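Local coordinates for glucose-6-phosphate isomerase like protein (Thermus thermophilus, PDB 1WIW) that probably binds phosphorylated sugars and may interconvert glucose-6-phosphate or mannose-6-phosphate with fructose-6-phosphate, as other members of the PGI/PMI family do, at residues B[33-38]-B[100-105]; B[64-69]-B[120-125]; B[181-186]-B[267-272]; B[186-191]-B[280-285]. One frame throughout, in Å; residues are numbered along the deposited sequence.

Contact 1 of 4, residues B[33-38]-B[100-105]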
# COMPACT_ATOMS: atom_id res chain seq x y z
N GLU B 33 -26.69 3.64 21.51
CA GLU B 33 -27.20 2.37 22.00
C GLU B 33 -26.09 1.34 22.13
O GLU B 33 -25.01 1.49 21.54
CB GLU B 33 -28.30 1.85 21.07
CG GLU B 33 -27.86 1.60 19.63
CD GLU B 33 -29.04 1.46 18.69
OE1 GLU B 33 -28.84 1.03 17.53
OE2 GLU B 33 -30.17 1.80 19.10
N ALA B 34 -26.35 0.30 22.92
CA ALA B 34 -25.37 -0.75 23.15
C ALA B 34 -25.45 -1.82 22.06
O ALA B 34 -26.16 -2.82 22.21
CB ALA B 34 -25.59 -1.39 24.51
N TYR B 35 -24.72 -1.60 20.97
CA TYR B 35 -24.71 -2.56 19.87
C TYR B 35 -24.32 -3.93 20.39
O TYR B 35 -23.28 -4.09 21.03
CB TYR B 35 -23.72 -2.10 18.80
CG TYR B 35 -24.12 -0.80 18.15
CD1 TYR B 35 -25.14 -0.75 17.21
CD2 TYR B 35 -23.50 0.40 18.52
CE1 TYR B 35 -25.55 0.45 16.64
CE2 TYR B 35 -23.91 1.61 17.96
CZ TYR B 35 -24.93 1.63 17.03
OH TYR B 35 -25.34 2.82 16.48
N PRO B 36 -25.16 -4.94 20.13
CA PRO B 36 -24.89 -6.30 20.59
C PRO B 36 -23.66 -6.91 19.93
O PRO B 36 -23.52 -6.89 18.71
CB PRO B 36 -26.17 -7.04 20.22
CG PRO B 36 -26.58 -6.35 18.95
CD PRO B 36 -26.38 -4.90 19.31
N GLY B 37 -22.77 -7.46 20.75
CA GLY B 37 -21.57 -8.08 20.22
C GLY B 37 -21.91 -9.48 19.74
O GLY B 37 -23.04 -9.93 19.94
N PRO B 38 -20.97 -10.19 19.10
CA PRO B 38 -19.61 -9.74 18.80
C PRO B 38 -19.61 -8.59 17.79
O PRO B 38 -20.61 -8.36 17.10
CB PRO B 38 -18.94 -11.00 18.27
CG PRO B 38 -20.06 -11.68 17.56
CD PRO B 38 -21.21 -11.53 18.53
N VAL B 100 -27.40 6.20 5.23
CA VAL B 100 -26.72 5.56 6.35
C VAL B 100 -27.42 5.76 7.68
O VAL B 100 -28.22 6.68 7.83
CB VAL B 100 -25.26 6.07 6.49
CG1 VAL B 100 -24.50 5.82 5.20
CG2 VAL B 100 -25.26 7.55 6.84
N GLU B 101 -27.10 4.91 8.65
CA GLU B 101 -27.70 4.98 9.98
C GLU B 101 -26.97 6.00 10.86
O GLU B 101 -27.58 6.67 11.69
CB GLU B 101 -27.67 3.60 10.64
CG GLU B 101 -28.47 3.51 11.93
CD GLU B 101 -28.52 2.10 12.51
OE1 GLU B 101 -28.86 1.17 11.75
OE2 GLU B 101 -28.23 1.93 13.71
N VAL B 102 -25.65 6.10 10.69
CA VAL B 102 -24.83 7.04 11.45
C VAL B 102 -24.06 7.88 10.44
O VAL B 102 -23.27 7.36 9.65
CB VAL B 102 -23.85 6.30 12.38
CG1 VAL B 102 -23.06 7.30 13.20
CG2 VAL B 102 -24.62 5.37 13.30
N HIS B 103 -24.28 9.19 10.48
CA HIS B 103 -23.66 10.10 9.52
C HIS B 103 -22.33 10.74 9.90
O HIS B 103 -22.16 11.28 11.00
CB HIS B 103 -24.66 11.20 9.15
CG HIS B 103 -24.29 11.97 7.93
ND1 HIS B 103 -24.29 13.35 7.89
CD2 HIS B 103 -23.89 11.56 6.70
CE1 HIS B 103 -23.91 13.75 6.69
NE2 HIS B 103 -23.66 12.68 5.95
N ILE B 104 -21.38 10.67 8.97
CA ILE B 104 -20.06 11.27 9.13
C ILE B 104 -19.75 11.91 7.78
O ILE B 104 -19.33 11.22 6.84
CB ILE B 104 -18.96 10.23 9.45
CG1 ILE B 104 -19.16 9.63 10.84
CG2 ILE B 104 -17.58 10.91 9.41
CD1 ILE B 104 -20.40 8.79 10.97
N PRO B 105 -19.97 13.22 7.65
CA PRO B 105 -19.70 13.92 6.39
C PRO B 105 -18.24 13.80 5.94
O PRO B 105 -17.33 13.57 6.74
CB PRO B 105 -20.14 15.36 6.68
CG PRO B 105 -20.01 15.48 8.17
CD PRO B 105 -20.54 14.14 8.65
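Two carboxylates face each other here: Glu33 OE1 lies 4.0 Å from Glu101 OE2, the side chains approaching from opposite directions and the carboxylate planes turned 84° apart. Arg90 resolves the like-charge encounter, since its NH2 forms salt bridges with both of these oxygens and so sits as a shared counterion between the two segments. Tyr35 lies alongside the two acids, and a chi1 of -64° turns its ring toward segment 100-105, bringing OH near Glu101 and Val102. The ring carries CG of Glu33 on one face, 3.9 Å above the plane and offset toward the rim. Glu101 OE2 comes in at the ring edge, 4.1 Å from Tyr35 OH, too far for a hydrogen bond. Both segments belong to the N-terminal SIS domain, where 33-38 leads into strand 39-45 at one border of the parallel sheet and 102-103 is the strand at the other. Tyr35 reaches across strand 90-95 toward that far border, while Phe117 of helix 110-121 packs on both Tyr35 and Val102. Val102 brings a methyl, CG2, to the tyrosine hydroxyl, 4.1 Å from Tyr35 OH, with that branch lying beside the valine's backbone N.

Contact 2 of 4, residues B[64-69]-B[120-125]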
# COMPACT_ATOMS: atom_id res chain seq x y z
N THR B 64 -23.17 -7.49 15.57
CA THR B 64 -23.23 -6.28 14.77
C THR B 64 -22.05 -6.16 13.81
O THR B 64 -20.91 -6.43 14.17
CB THR B 64 -23.24 -5.01 15.65
OG1 THR B 64 -24.34 -5.06 16.56
CG2 THR B 64 -23.37 -3.77 14.79
N LEU B 65 -22.36 -5.75 12.58
CA LEU B 65 -21.34 -5.56 11.56
C LEU B 65 -21.38 -4.08 11.20
O LEU B 65 -22.38 -3.59 10.69
CB LEU B 65 -21.65 -6.42 10.33
CG LEU B 65 -20.74 -6.34 9.09
CD1 LEU B 65 -20.98 -5.04 8.35
CD2 LEU B 65 -19.27 -6.47 9.50
N PHE B 66 -20.30 -3.37 11.52
CA PHE B 66 -20.23 -1.95 11.21
C PHE B 66 -19.65 -1.76 9.81
O PHE B 66 -18.50 -2.12 9.54
CB PHE B 66 -19.35 -1.23 12.24
CG PHE B 66 -19.96 -1.18 13.61
CD1 PHE B 66 -21.07 -0.39 13.86
CD2 PHE B 66 -19.42 -1.93 14.64
CE1 PHE B 66 -21.65 -0.35 15.13
CE2 PHE B 66 -19.99 -1.91 15.91
CZ PHE B 66 -21.10 -1.11 16.16
N LEU B 67 -20.47 -1.22 8.92
CA LEU B 67 -20.07 -0.98 7.54
C LEU B 67 -19.70 0.50 7.43
O LEU B 67 -20.58 1.35 7.36
CB LEU B 67 -21.24 -1.31 6.62
CG LEU B 67 -20.97 -1.93 5.25
CD1 LEU B 67 -20.08 -3.16 5.40
CD2 LEU B 67 -22.30 -2.31 4.60
N LEU B 68 -18.41 0.80 7.44
CA LEU B 68 -17.94 2.18 7.37
C LEU B 68 -17.84 2.65 5.92
O LEU B 68 -16.78 2.56 5.30
CB LEU B 68 -16.59 2.31 8.08
CG LEU B 68 -16.52 1.62 9.45
CD1 LEU B 68 -15.19 1.93 10.13
CD2 LEU B 68 -17.67 2.08 10.32
N GLU B 69 -18.95 3.16 5.39
CA GLU B 69 -19.02 3.62 4.01
C GLU B 69 -18.45 5.01 3.82
O GLU B 69 -19.19 5.99 3.68
CB GLU B 69 -20.48 3.59 3.55
CG GLU B 69 -21.14 2.24 3.78
CD GLU B 69 -22.58 2.19 3.31
OE1 GLU B 69 -23.22 1.14 3.51
OE2 GLU B 69 -23.07 3.19 2.74
N LEU B 120 -16.12 3.73 20.91
CA LEU B 120 -17.24 3.97 21.81
C LEU B 120 -18.34 2.93 21.63
O LEU B 120 -19.11 2.65 22.55
CB LEU B 120 -17.82 5.36 21.58
CG LEU B 120 -16.97 6.56 22.01
CD1 LEU B 120 -17.62 7.85 21.55
CD2 LEU B 120 -16.82 6.56 23.51
N ALA B 121 -18.41 2.36 20.43
CA ALA B 121 -19.42 1.35 20.12
C ALA B 121 -19.02 -0.04 20.61
O ALA B 121 -19.87 -0.92 20.76
CB ALA B 121 -19.68 1.31 18.62
N THR B 122 -17.73 -0.23 20.84
CA THR B 122 -17.23 -1.54 21.27
C THR B 122 -16.69 -1.56 22.70
O THR B 122 -15.87 -2.41 23.05
CB THR B 122 -16.13 -2.04 20.31
OG1 THR B 122 -15.09 -1.07 20.22
CG2 THR B 122 -16.71 -2.28 18.92
N GLY B 123 -17.14 -0.62 23.53
CA GLY B 123 -16.70 -0.57 24.92
C GLY B 123 -15.26 -0.21 25.18
O GLY B 123 -14.70 -0.58 26.21
N ARG B 124 -14.63 0.53 24.27
CA ARG B 124 -13.24 0.92 24.47
C ARG B 124 -13.07 2.41 24.75
O ARG B 124 -12.23 3.07 24.13
CB ARG B 124 -12.40 0.50 23.26
CG ARG B 124 -12.21 -1.00 23.15
CD ARG B 124 -10.90 -1.33 22.46
NE ARG B 124 -11.06 -1.50 21.02
CZ ARG B 124 -10.04 -1.61 20.18
NH1 ARG B 124 -10.27 -1.78 18.88
NH2 ARG B 124 -8.79 -1.55 20.62
N GLU B 125 -13.84 2.92 25.70
CA GLU B 125 -13.78 4.33 26.06
C GLU B 125 -12.40 4.75 26.57
O GLU B 125 -11.94 5.85 26.28
CB GLU B 125 -14.82 4.66 27.14
CG GLU B 125 -16.27 4.39 26.74
CD GLU B 125 -16.63 2.91 26.77
OE1 GLU B 125 -17.76 2.57 26.36
OE2 GLU B 125 -15.79 2.08 27.19
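A chi1 of -68° at Phe66 sets CG anti to the carbonyl carbon and beside the backbone N, and with chi2 at -70° it carries the ring off strand 64-70 to Ala121, on the last turn of helix 110-121. The ring atom CZ meets the methyl CB of Ala121 at 3.7 Å. That methyl comes to the ring obliquely, and so does CG2 of Thr122, which lies farther off, 4.5 Å from Phe66 CE2. One face of the ring is packed within its own strand by CG2 of Thr64, 3.7 Å above the plane and offset toward the rim; two residues apart on the strand, Thr64 and Phe66 share one side of the sheet. The aromatic ring of Tyr35 meets Phe66 edge-to-face, and Leu118, one turn back along the helix, also packs against it. This is the helix-on-sheet layer of an SIS domain, an alpha-beta sandwich around a parallel sheet. The helix ends here: Thr122 is the first residue to leave helical geometry, and its OG1 turns back to hydrogen-bond Leu118 O, leaving the methyl for the strand side. Because the groups that meet are methyls and an aromatic ring, the two segments are held by dispersion and by exclusion of water, with the threonine hydroxyl satisfied inside its own helix end.

Contact 3 of 4, residues B[181-186]-B[267-272]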
# COMPACT_ATOMS: atom_id res chain seq x y z
N THR B 181 -2.32 9.56 1.89
CA THR B 181 -3.63 10.12 1.55
C THR B 181 -3.80 11.54 2.09
O THR B 181 -4.38 12.40 1.43
CB THR B 181 -4.76 9.22 2.08
OG1 THR B 181 -4.85 8.05 1.26
CG2 THR B 181 -6.11 9.94 2.07
N LEU B 182 -3.30 11.79 3.30
CA LEU B 182 -3.39 13.12 3.90
C LEU B 182 -2.64 14.14 3.05
O LEU B 182 -3.11 15.25 2.83
CB LEU B 182 -2.82 13.13 5.32
CG LEU B 182 -3.74 12.61 6.43
CD1 LEU B 182 -2.96 12.43 7.72
CD2 LEU B 182 -4.90 13.58 6.62
N PHE B 183 -1.46 13.76 2.57
CA PHE B 183 -0.65 14.67 1.75
C PHE B 183 -1.22 14.94 0.37
O PHE B 183 -0.97 15.99 -0.23
CB PHE B 183 0.78 14.15 1.66
CG PHE B 183 1.63 14.56 2.83
CD1 PHE B 183 2.43 15.70 2.76
CD2 PHE B 183 1.55 13.88 4.04
CE1 PHE B 183 3.12 16.17 3.88
CE2 PHE B 183 2.24 14.33 5.17
CZ PHE B 183 3.02 15.48 5.09
N ALA B 184 -2.01 14.00 -0.14
CA ALA B 184 -2.61 14.20 -1.45
C ALA B 184 -3.87 15.06 -1.28
O ALA B 184 -4.06 16.04 -2.00
CB ALA B 184 -2.97 12.87 -2.09
N ARG B 185 -4.70 14.72 -0.30
CA ARG B 185 -5.94 15.47 -0.13
C ARG B 185 -5.79 16.87 0.46
O ARG B 185 -6.51 17.79 0.06
CB ARG B 185 -6.97 14.70 0.70
CG ARG B 185 -8.35 15.28 0.47
CD ARG B 185 -9.31 15.15 1.62
NE ARG B 185 -9.84 13.81 1.75
CZ ARG B 185 -11.09 13.54 2.10
NH1 ARG B 185 -11.49 12.28 2.21
NH2 ARG B 185 -11.95 14.53 2.31
N VAL B 186 -4.88 17.02 1.42
CA VAL B 186 -4.65 18.30 2.07
C VAL B 186 -3.54 19.11 1.42
O VAL B 186 -3.73 20.28 1.08
CB VAL B 186 -4.33 18.09 3.56
CG1 VAL B 186 -3.99 19.42 4.23
CG2 VAL B 186 -5.53 17.44 4.26
N TYR B 267 -1.12 20.19 6.12
CA TYR B 267 -1.81 21.49 6.11
C TYR B 267 -0.82 22.61 5.79
O TYR B 267 -1.06 23.43 4.90
CB TYR B 267 -2.45 21.75 7.48
CG TYR B 267 -3.04 23.14 7.64
CD1 TYR B 267 -4.30 23.46 7.12
CD2 TYR B 267 -2.33 24.15 8.28
CE1 TYR B 267 -4.82 24.76 7.23
CE2 TYR B 267 -2.84 25.45 8.40
CZ TYR B 267 -4.08 25.75 7.86
OH TYR B 267 -4.56 27.04 7.95
N TYR B 268 0.28 22.64 6.54
CA TYR B 268 1.32 23.64 6.35
C TYR B 268 2.01 23.52 4.99
O TYR B 268 2.38 24.52 4.39
CB TYR B 268 2.35 23.57 7.48
CG TYR B 268 1.80 24.07 8.81
CD1 TYR B 268 1.80 23.25 9.94
CD2 TYR B 268 1.24 25.35 8.91
CE1 TYR B 268 1.24 23.69 11.16
CE2 TYR B 268 0.68 25.80 10.12
CZ TYR B 268 0.68 24.96 11.23
OH TYR B 268 0.10 25.39 12.41
N LEU B 269 2.18 22.29 4.50
CA LEU B 269 2.83 22.12 3.20
C LEU B 269 1.97 22.76 2.11
O LEU B 269 2.49 23.42 1.21
CB LEU B 269 3.06 20.63 2.90
CG LEU B 269 3.73 20.31 1.55
CD1 LEU B 269 5.05 21.06 1.41
CD2 LEU B 269 3.96 18.81 1.46
N ALA B 270 0.66 22.57 2.19
CA ALA B 270 -0.24 23.17 1.21
C ALA B 270 -0.06 24.69 1.23
O ALA B 270 0.00 25.32 0.17
CB ALA B 270 -1.69 22.81 1.53
N LEU B 271 0.03 25.26 2.43
CA LEU B 271 0.22 26.70 2.56
C LEU B 271 1.53 27.13 1.92
O LEU B 271 1.61 28.19 1.30
CB LEU B 271 0.18 27.14 4.03
CG LEU B 271 -1.15 26.88 4.77
CD1 LEU B 271 -1.15 27.63 6.10
CD2 LEU B 271 -2.32 27.35 3.92
N LEU B 272 2.57 26.30 2.06
CA LEU B 272 3.86 26.61 1.45
C LEU B 272 3.76 26.63 -0.08
O LEU B 272 4.48 27.38 -0.74
CB LEU B 272 4.92 25.61 1.90
CG LEU B 272 5.37 25.71 3.37
CD1 LEU B 272 6.39 24.63 3.67
CD2 LEU B 272 5.97 27.08 3.63
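Tyr267 opens the approach of helix 251-272 to the end of helix 174-185, a helix-helix pairing inside the C-terminal SIS domain. The backbones come close here, with the CA atoms of Tyr267 and Val186 5.9 Å apart. The tyrosine's CB bond points away from Val186, so it is the main chain that receives the valine: CG1 of Val186 lies 3.5 Å from Tyr267 N and equally near its CA, and 4.3 Å from its CB. That methyl is anti to the valine backbone N (chi1 176°), which places it on the side of the Tyr267 backbone. The tyrosine ring is directed instead to helix 17-23, and its OH is hydrogen-bonded to Asp13. Tyr268 likewise turns from the interface, placing its hydroxyl on Leu142 O. Leu269 comes next and points back toward the partner. Its CD2 fits at the edge of the Phe183 ring, in the ring plane, 3.7 Å from both CD1 and CE1, and the two side chains cross at about a right angle. Phe183 also meets the ring of Phe167, on strand 164-168, which ties this helix pair to the domain's sheet. On the other flank of helix 174-185, Ala184 packs on Phe201 of the second subunit, so the pairing lies just behind the dimer interface. Ala270, with only a methyl side chain, is consistent with the close approach: Ala270 CB rests 3.3 Å from the carbonyl oxygen Val186 O.

Contact 4 of 4, residues B[186-191]-B[280-285]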
# COMPACT_ATOMS: atom_id res chain seq x y z
N VAL B 186 -4.88 17.02 1.42
CA VAL B 186 -4.65 18.30 2.07
C VAL B 186 -3.54 19.11 1.42
O VAL B 186 -3.73 20.28 1.08
CB VAL B 186 -4.33 18.09 3.56
CG1 VAL B 186 -3.99 19.42 4.23
CG2 VAL B 186 -5.53 17.44 4.26
N ALA B 187 -2.37 18.49 1.23
CA ALA B 187 -1.24 19.20 0.63
C ALA B 187 -1.28 19.18 -0.90
O ALA B 187 -0.51 19.88 -1.55
CB ALA B 187 0.08 18.61 1.14
N LYS B 188 -2.20 18.40 -1.47
CA LYS B 188 -2.35 18.30 -2.92
C LYS B 188 -1.01 17.90 -3.53
O LYS B 188 -0.68 18.29 -4.66
CB LYS B 188 -2.80 19.65 -3.49
CG LYS B 188 -3.98 20.32 -2.76
CD LYS B 188 -5.24 19.47 -2.82
CE LYS B 188 -6.47 20.21 -2.28
NZ LYS B 188 -6.36 20.58 -0.84
N SER B 189 -0.23 17.12 -2.78
CA SER B 189 1.10 16.70 -3.20
C SER B 189 1.31 15.20 -3.22
O SER B 189 0.66 14.44 -2.50
CB SER B 189 2.16 17.34 -2.29
OG SER B 189 2.09 18.76 -2.33
N LEU B 190 2.24 14.78 -4.07
CA LEU B 190 2.58 13.38 -4.25
C LEU B 190 3.56 12.91 -3.17
O LEU B 190 4.40 13.67 -2.72
CB LEU B 190 3.22 13.21 -5.63
CG LEU B 190 3.61 11.81 -6.11
CD1 LEU B 190 2.35 11.01 -6.37
CD2 LEU B 190 4.44 11.91 -7.39
N SER B 191 3.43 11.65 -2.77
CA SER B 191 4.31 11.03 -1.79
C SER B 191 4.22 9.53 -2.05
O SER B 191 3.36 9.08 -2.80
CB SER B 191 3.88 11.34 -0.36
OG SER B 191 2.60 10.78 -0.06
N HIS B 280 -12.77 22.03 -0.79
CA HIS B 280 -13.50 23.01 -1.60
C HIS B 280 -14.09 22.51 -2.92
O HIS B 280 -13.79 23.03 -3.99
CB HIS B 280 -12.65 24.27 -1.84
CG HIS B 280 -11.41 24.04 -2.64
ND1 HIS B 280 -10.38 23.22 -2.21
CD2 HIS B 280 -11.00 24.57 -3.82
CE1 HIS B 280 -9.40 23.26 -3.09
NE2 HIS B 280 -9.75 24.07 -4.08
N GLY B 281 -14.93 21.48 -2.82
CA GLY B 281 -15.61 20.92 -3.97
C GLY B 281 -14.84 20.10 -5.00
O GLY B 281 -15.43 19.71 -6.01
N LEU B 282 -13.57 19.84 -4.76
CA LEU B 282 -12.77 19.07 -5.72
C LEU B 282 -13.10 17.58 -5.78
O LEU B 282 -12.88 16.94 -6.81
CB LEU B 282 -11.27 19.23 -5.40
CG LEU B 282 -10.59 20.54 -5.79
CD1 LEU B 282 -11.41 21.73 -5.32
CD2 LEU B 282 -9.19 20.58 -5.19
N LEU B 283 -13.62 17.03 -4.69
CA LEU B 283 -13.95 15.61 -4.63
C LEU B 283 -15.42 15.29 -4.81
O LEU B 283 -15.80 14.13 -4.95
CB LEU B 283 -13.45 15.03 -3.30
CG LEU B 283 -11.94 15.06 -3.08
CD1 LEU B 283 -11.60 14.69 -1.64
CD2 LEU B 283 -11.26 14.11 -4.05
N GLU B 284 -16.26 16.33 -4.83
CA GLU B 284 -17.70 16.15 -5.00
C GLU B 284 -18.03 15.22 -6.17
O GLU B 284 -18.67 14.19 -6.00
CB GLU B 284 -18.37 17.51 -5.21
CG GLU B 284 -18.27 18.44 -4.02
CD GLU B 284 -19.13 18.00 -2.86
OE1 GLU B 284 -19.07 18.64 -1.79
OE2 GLU B 284 -19.88 17.01 -3.01
N ARG B 285 -17.60 15.61 -7.37
CA ARG B 285 -17.84 14.82 -8.57
C ARG B 285 -17.39 13.37 -8.39
O ARG B 285 -18.14 12.44 -8.68
CB ARG B 285 -17.10 15.43 -9.76
CG ARG B 285 -17.45 16.88 -10.08
CD ARG B 285 -18.77 17.02 -10.83
NE ARG B 285 -18.95 18.37 -11.36
CZ ARG B 285 -19.98 18.76 -12.10
NH1 ARG B 285 -20.95 17.90 -12.40
NH2 ARG B 285 -20.05 20.01 -12.53
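Lys188 and Leu282 cross at about a right angle, the lysine's CE against the leucine's CD2 at 4.0 Å. The imidazole of His280 takes the same methylene from another direction: CE of Lys188 lies near the ring plane at its edge, 4.3 Å from CE1. The other branch of the leucine, CD1, is modelled over the histidine ring, so close that the exact placement is doubtful; both residues lie against the aliphatic part of Lys188. Bends at chi2 (-62°) and chi4 (-63°) curl Lys188 back over its own backbone, bringing NZ to the carbonyl oxygens at the end of helix 174-185. There Lys188 NZ hydrogen-bonds Arg185 O and, weakly, Val186 O, the distance from Lys188 NZ to Val186 O being 3.3 Å; Asp276 O and Gly278 O from the loop before His280 are further acceptors. Gly278 O also receives ND1 of His280, so one carbonyl links both side chains, which may help to fix the imidazole. Several carbonyl dipoles near NZ would be expected to stabilise its positive charge. Lys188 is buried, and the second subunit bonds to its backbone and packs Ala208 against it. Next along the chain, Ser189 OG bonds Ala187 O at 2.9 Å from above the carbonyl plane. Lys188, the first residue after the helix to leave helical geometry, has positive phi, and the arrangement is a helix C-terminus at which a lysine amino group hydrogen-bonds to carbonyl oxygens, here joining that end to the loop leading into helix 284-288 of the C-terminal SIS domain.

How the contacts relate
Contacts 1 and 2 lie in the N-terminal domain and contacts 3 and 4 in the C-terminal one, the two pairs having centres roughly 30 Å apart. Within each pair one member is buried and apolar, the other partly buried and richer in polar groups. Contacts 1 and 2 serve the same parallel sheet and meet through Pro36 O, probably bonded to Thr64 OG1. Contacts 3 and 4 share Val186 and are joined by a probable bond from Ser189 N to Phe183 O. Charge is handled differently: contact 1 pairs acids through an arginine, whereas contact 4 gives a lysine several carbonyl acceptors. Contacts 3 and 4 alone border the second subunit.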